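Local atomic coordinates of glycoside hydrolase family 81 (Clostridium thermocellum, PDB entry 6FOP), a protein that probably hydrolyses beta-1,3-glucans such as laminarin, as part of glucan breakdown by the cellulosome of its bacterium. Residues A[326-331]-A[366-371]; A[348-353]-A[370-375]. All blocks are in the same frame, centred on the assembly; numbering follows the deposited sequence.

Contact 1 of 2, residues A[326-331]-A[366-371]; sequences ELALQA and DRFISF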
loop_
_atom_site.group_PDB
_atom_site.type_symbol
_atom_site.label_atom_id
_atom_site.label_comp_id
_atom_site.label_asym_id
_atom_site.label_seq_id
_atom_site.Cartn_x
_atom_site.Cartn_y
_atom_site.Cartn_z
ATOM N N GLU A 326 -28.968 13.074 16.931
ATOM C CA GLU A 326 -29.246 13.395 15.538
ATOM C C GLU A 326 -28.725 12.258 14.639
ATOM O O GLU A 326 -29.424 11.831 13.717
ATOM C CB GLU A 326 -28.634 14.766 15.170
ATOM C CG GLU A 326 -29.372 15.931 15.840
ATOM C CD GLU A 326 -28.686 17.287 15.785
ATOM O OE1 GLU A 326 -27.562 17.397 15.264
ATOM O OE2 GLU A 326 -29.300 18.287 16.291
ATOM N N LEU A 327 -27.525 11.770 14.915
ATOM C CA LEU A 327 -26.990 10.661 14.150
ATOM C C LEU A 327 -27.789 9.385 14.368
ATOM O O LEU A 327 -27.990 8.610 13.427
ATOM C CB LEU A 327 -25.510 10.454 14.489
ATOM C CG LEU A 327 -24.831 9.306 13.747
ATOM C CD1 LEU A 327 -24.808 9.507 12.239
ATOM C CD2 LEU A 327 -23.447 9.125 14.301
ATOM N N ALA A 328 -28.219 9.137 15.604
ATOM C CA ALA A 328 -28.976 7.924 15.895
ATOM C C ALA A 328 -30.254 7.829 15.071
ATOM O O ALA A 328 -30.656 6.729 14.679
ATOM C CB ALA A 328 -29.256 7.798 17.381
ATOM N N LEU A 329 -30.883 8.966 14.784
ATOM C CA LEU A 329 -32.066 8.952 13.901
ATOM C C LEU A 329 -31.766 8.428 12.500
ATOM O O LEU A 329 -32.682 7.919 11.825
ATOM C CB LEU A 329 -32.690 10.338 13.785
ATOM C CG LEU A 329 -33.330 10.869 15.059
ATOM C CD1 LEU A 329 -33.769 12.299 14.808
ATOM C CD2 LEU A 329 -34.494 10.013 15.552
ATOM N N GLN A 330 -30.500 8.568 12.078
ATOM C CA GLN A 330 -30.019 8.114 10.779
ATOM C C GLN A 330 -29.193 6.842 10.845
ATOM O O GLN A 330 -28.522 6.500 9.880
ATOM C CB GLN A 330 -29.192 9.228 10.132
ATOM C CG GLN A 330 -29.850 10.599 10.114
ATOM C CD GLN A 330 -31.255 10.608 9.554
ATOM O OE1 GLN A 330 -32.117 11.362 10.028
ATOM N NE2 GLN A 330 -31.499 9.789 8.535
ATOM N N ALA A 331 -29.243 6.119 11.959
ATOM C CA ALA A 331 -28.379 4.942 12.154
ATOM C C ALA A 331 -28.587 3.857 11.116
ATOM O O ALA A 331 -27.635 3.128 10.801
ATOM C CB ALA A 331 -28.584 4.339 13.546
ATOM N N ASP A 366 -27.245 1.581 21.584
ATOM C CA ASP A 366 -27.962 0.393 21.165
ATOM C C ASP A 366 -28.372 0.468 19.679
ATOM O O ASP A 366 -28.292 -0.547 18.961
ATOM C CB ASP A 366 -29.207 0.182 22.027
ATOM C CG ASP A 366 -28.899 -0.286 23.440
ATOM O OD1 ASP A 366 -27.754 -0.655 23.776
ATOM O OD2 ASP A 366 -29.870 -0.259 24.248
ATOM N N ARG A 367 -28.790 1.650 19.213
ATOM C CA ARG A 367 -29.159 1.790 17.804
ATOM C C ARG A 367 -27.930 1.548 16.895
ATOM O O ARG A 367 -28.013 0.878 15.881
ATOM C CB ARG A 367 -29.769 3.159 17.522
ATOM C CG ARG A 367 -31.202 3.238 18.020
ATOM C CD ARG A 367 -32.060 4.220 17.243
ATOM N NE ARG A 367 -32.026 4.028 15.785
ATOM C CZ ARG A 367 -32.822 4.672 14.920
ATOM N NH1 ARG A 367 -33.754 5.548 15.339
ATOM N NH2 ARG A 367 -32.681 4.447 13.622
ATOM N N PHE A 368 -26.794 2.092 17.308
ATOM C CA PHE A 368 -25.577 1.957 16.512
ATOM C C PHE A 368 -25.120 0.502 16.478
ATOM O O PHE A 368 -24.893 -0.049 15.399
ATOM C CB PHE A 368 -24.452 2.843 17.079
ATOM C CG PHE A 368 -24.713 4.337 17.025
ATOM C CD1 PHE A 368 -25.496 4.904 16.049
ATOM C CD2 PHE A 368 -24.119 5.182 17.956
ATOM C CE1 PHE A 368 -25.707 6.269 16.006
ATOM C CE2 PHE A 368 -24.326 6.550 17.894
ATOM C CZ PHE A 368 -25.137 7.075 16.934
ATOM N N ILE A 369 -24.959 -0.119 17.647
ATOM C CA ILE A 369 -24.504 -1.533 17.757
ATOM C C ILE A 369 -25.443 -2.462 17.041
ATOM O O ILE A 369 -25.021 -3.392 16.350
ATOM C CB ILE A 369 -24.345 -2.023 19.218
ATOM C CG1 ILE A 369 -23.159 -1.317 19.846
ATOM C CG2 ILE A 369 -24.124 -3.540 19.287
ATOM C CD1 ILE A 369 -22.914 -1.613 21.310
ATOM N N SER A 370 -26.752 -2.256 17.216
ATOM C CA SER A 370 -27.754 -3.116 16.582
ATOM C C SER A 370 -27.612 -3.099 15.067
ATOM O O SER A 370 -27.659 -4.139 14.410
ATOM C CB SER A 370 -29.172 -2.683 16.961
ATOM O OG SER A 370 -30.151 -3.452 16.283
ATOM N N PHE A 371 -27.474 -1.898 14.499
ATOM C CA PHE A 371 -27.325 -1.783 13.050
ATOM C C PHE A 371 -25.989 -2.357 12.569
ATOM O O PHE A 371 -25.948 -3.039 11.549
ATOM C CB PHE A 371 -27.527 -0.348 12.528
ATOM C CG PHE A 371 -27.666 -0.301 11.028
ATOM C CD1 PHE A 371 -28.866 -0.648 10.442
ATOM C CD2 PHE A 371 -26.586 -0.018 10.208
ATOM C CE1 PHE A 371 -29.034 -0.648 9.072
ATOM C CE2 PHE A 371 -26.755 0.002 8.824
ATOM C CZ PHE A 371 -27.966 -0.316 8.263
HETATM O O HOH W 1 -35.259 7.190 12.711
#

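Contact 2 of 2, residues A[348-353]-A[370-375]; sequences KLSCAL and SFMKSS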
loop_
_atom_site.group_PDB
_atom_site.type_symbol
_atom_site.label_atom_id
_atom_site.label_comp_id
_atom_site.label_asym_id
_atom_site.label_seq_id
_atom_site.Cartn_x
_atom_site.Cartn_y
_atom_site.Cartn_z
ATOM N N LYS A 348 -18.811 5.458 9.942
ATOM C CA LYS A 348 -19.460 6.554 10.663
ATOM C C LYS A 348 -20.012 6.038 12.010
ATOM O O LYS A 348 -19.791 6.667 13.056
ATOM C CB LYS A 348 -20.558 7.150 9.792
ATOM C CG LYS A 348 -21.246 8.319 10.433
ATOM C CD LYS A 348 -22.103 9.118 9.487
ATOM C CE LYS A 348 -23.072 8.392 8.654
ATOM N NZ LYS A 348 -23.677 9.421 7.721
ATOM N N LEU A 349 -20.717 4.907 11.973
ATOM C CA LEU A 349 -21.241 4.338 13.231
ATOM C C LEU A 349 -20.115 3.898 14.186
ATOM O O LEU A 349 -20.192 4.085 15.403
ATOM C CB LEU A 349 -22.195 3.202 12.983
ATOM C CG LEU A 349 -23.429 3.542 12.135
ATOM C CD1 LEU A 349 -24.416 2.401 12.167
ATOM C CD2 LEU A 349 -24.124 4.823 12.466
ATOM N N SER A 350 -19.073 3.298 13.609
ATOM C CA SER A 350 -17.924 2.830 14.380
ATOM C C SER A 350 -17.218 3.926 15.150
ATOM O O SER A 350 -16.704 3.687 16.257
ATOM C CB SER A 350 -16.911 2.150 13.455
ATOM O OG SER A 350 -17.444 1.016 12.809
ATOM N N CYS A 351 -17.171 5.118 14.543
ATOM C CA CYS A 351 -16.551 6.269 15.162
ATOM C C CYS A 351 -17.469 6.996 16.169
ATOM O O CYS A 351 -16.976 7.618 17.106
ATOM C CB CYS A 351 -16.021 7.225 14.089
ATOM S SG CYS A 351 -14.640 6.581 13.137
ATOM N N ALA A 352 -18.781 6.879 15.996
ATOM C CA ALA A 352 -19.723 7.541 16.925
ATOM C C ALA A 352 -20.058 6.688 18.137
ATOM O O ALA A 352 -20.402 7.216 19.198
ATOM C CB ALA A 352 -20.986 7.895 16.194
ATOM N N LEU A 353 -19.996 5.366 17.984
ATOM C CA LEU A 353 -20.389 4.436 19.042
ATOM C C LEU A 353 -19.737 4.737 20.400
ATOM O O LEU A 353 -20.451 4.867 21.413
ATOM C CB LEU A 353 -20.114 3.002 18.578
ATOM C CG LEU A 353 -20.321 1.895 19.597
ATOM C CD1 LEU A 353 -21.741 1.895 20.180
ATOM C CD2 LEU A 353 -19.979 0.546 18.991
ATOM N N SER A 370 -26.752 -2.256 17.216
ATOM C CA SER A 370 -27.754 -3.116 16.582
ATOM C C SER A 370 -27.612 -3.099 15.067
ATOM O O SER A 370 -27.659 -4.139 14.410
ATOM C CB SER A 370 -29.172 -2.683 16.961
ATOM O OG SER A 370 -30.151 -3.452 16.283
ATOM N N PHE A 371 -27.474 -1.898 14.499
ATOM C CA PHE A 371 -27.325 -1.783 13.050
ATOM C C PHE A 371 -25.989 -2.357 12.569
ATOM O O PHE A 371 -25.948 -3.039 11.549
ATOM C CB PHE A 371 -27.527 -0.348 12.528
ATOM C CG PHE A 371 -27.666 -0.301 11.028
ATOM C CD1 PHE A 371 -28.866 -0.648 10.442
ATOM C CD2 PHE A 371 -26.586 -0.018 10.208
ATOM C CE1 PHE A 371 -29.034 -0.648 9.072
ATOM C CE2 PHE A 371 -26.755 0.002 8.824
ATOM C CZ PHE A 371 -27.966 -0.316 8.263
ATOM N N MET A 372 -24.925 -2.104 13.324
ATOM C CA MET A 372 -23.631 -2.651 12.964
ATOM C C MET A 372 -23.685 -4.180 12.934
ATOM O O MET A 372 -23.267 -4.822 11.970
ATOM C CB MET A 372 -22.551 -2.182 13.943
ATOM C CG MET A 372 -22.245 -0.704 13.798
ATOM S SD MET A 372 -21.388 0.013 15.229
ATOM C CE MET A 372 -19.749 -0.718 15.039
ATOM N N LYS A 373 -24.215 -4.779 14.002
ATOM C CA LYS A 373 -24.307 -6.226 14.063
ATOM C C LYS A 373 -25.254 -6.766 13.009
ATOM O O LYS A 373 -24.900 -7.703 12.279
ATOM C CB LYS A 373 -24.739 -6.694 15.449
ATOM C CG LYS A 373 -23.677 -6.601 16.536
ATOM C CD LYS A 373 -24.202 -7.184 17.854
ATOM C CE LYS A 373 -23.130 -7.379 18.901
ATOM N NZ LYS A 373 -23.703 -8.018 20.123
ATOM N N SER A 374 -26.485 -6.262 12.929
ATOM C CA SER A 374 -27.457 -6.868 12.019
ATOM C C SER A 374 -26.967 -6.754 10.566
ATOM O O SER A 374 -27.129 -7.688 9.771
ATOM C CB SER A 374 -28.851 -6.269 12.196
ATOM O OG SER A 374 -28.883 -4.881 11.872
ATOM N N SER A 375 -26.362 -5.621 10.225
ATOM C CA SER A 375 -25.920 -5.468 8.851
ATOM C C SER A 375 -24.702 -6.345 8.546
ATOM O O SER A 375 -24.670 -6.940 7.482
ATOM C CB SER A 375 -25.691 -4.013 8.481
ATOM O OG SER A 375 -24.588 -3.494 9.172
#

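Contact 1 of 2, residues A[326-331]-A[366-371]
The ring of Phe-368 is one bump of this contact, Arg-367 another; the ring fills a hollow formed by Leu-327 and Ala-328 of helix 317-329 and by Ala-331 of the following turn. Three ring atoms each find a different wall. CZ comes within 3.7 Å of Leu-327 CD2, the two side chains crossing at about a right angle. The next ring atom, CE1, reaches the backbone, 3.7 Å from Ala-328 CA. Ala-331 CB meets the ring edge, near its plane, 4.0 Å from CD1 of Phe-368; helix 339-359 packs on the ring as well. With CG of Phe-368 anti to the carbonyl carbon (chi1 -64°), the ring comes closer to the hollow than the direction of CB alone would suggest.

Arg-367 brings in the second bump. Its chain bends at chi3 (52°) and presents a face of the guanidinium to the Ala-328 carbonyl, with O only 3.0 Å from CZ of Arg-367 and over the centre of the plane. The N-H groups therefore do not aim at this oxygen, which already accepts from Ala-331 N. In the guanidinium plane lies a water that donates to Leu-329 O (2.8 Å) and makes a weak bond to Arg-367 NH1. Further along, Ala-331 O sits 3.3 Å above one face of the Phe-371 ring, offset toward its rim, and accepts a hydrogen bond from His-345.

The site belongs to the C-terminal domain of family 81, in the clan of six-hairpin glycosidases. Apolar fit is thus joined to a cation set face-on to a carbonyl oxygen: positive charge beside the carbonyls of Ala-328 and Leu-329 should be electrostatically favourable, even without a direct hydrogen bond between the segments, while Asp-332 offers Arg-367 a long, weak ion pair.

Contact 2 of 2, residues A[348-353]-A[370-375]
Phe-371 O is gripped twice by Ser-375 in the conformer described, by its N at 2.9 Å and by its OG at 2.8 Å. The two donors arrive from opposite faces of the carbonyl plane, the hydroxyl at a C=O...OG angle of 145°. The helix itself sets Ser-375 CB over one face of the Phe-371 ring, 4.2 Å above the plane. From the partner helix, Leu-349 CD1 approaches the same ring obliquely, 3.8 Å from CD2 of Phe-371, with the side chains crossing at about a right angle.

These segments belong to helices 339-359 and 362-379, consecutive in the chain and joined by a very short link, making an antiparallel helical hairpin. This fits the alpha/alpha-barrel architecture of six-hairpin glycosidases. The short segments' axes come within 10.6 Å of each other, and their directions differ by 142°, a clear skew from strict antiparallel packing.

Met-372 spans that gap. Its side chain and that of Leu-349 slide past each other in opposite directions, bringing SD of Met-372 to 4.0 Å from CB of Leu-349. Leu-353 CD2 lies beside the same sulfur, one helical turn on, at 4.1 Å. A bend at chi3 (72°) turns the methyl group toward Ser-350, where CE of Met-372 meets OG at 3.6 Å. That hydroxyl is hydrogen-bonded to Leu-346 O within its own helix, so its contact with the methyl is plain packing. His-425 and Ala-426 of helix 416-433 also touch Ser-350, and Arg-433 of the same helix packs on Leu-353.

Overall arrangement
Helix 362-379 serves both contacts, meeting residues 326-331 in contact 1 and the middle of helix 339-359 in contact 2, with Phe-371 touching both partners. The centres lie 7 Å apart, and the contacts join directly: Leu-327 CD2 is 3.3 Å from Ala-352 CB, and Phe-368 also packs on Leu-349. Contact 1 is partly buried and buries more area (366 against 210 Å²), adding a charged group, a water and the carbonyls of Ala-328, Leu-329 and Ala-331 to its apolar packing. Contact 2 is buried; across it, aliphatic, sulfur and ring atoms predominate, and its carbonyl-hydroxyl bonds stay within single helices.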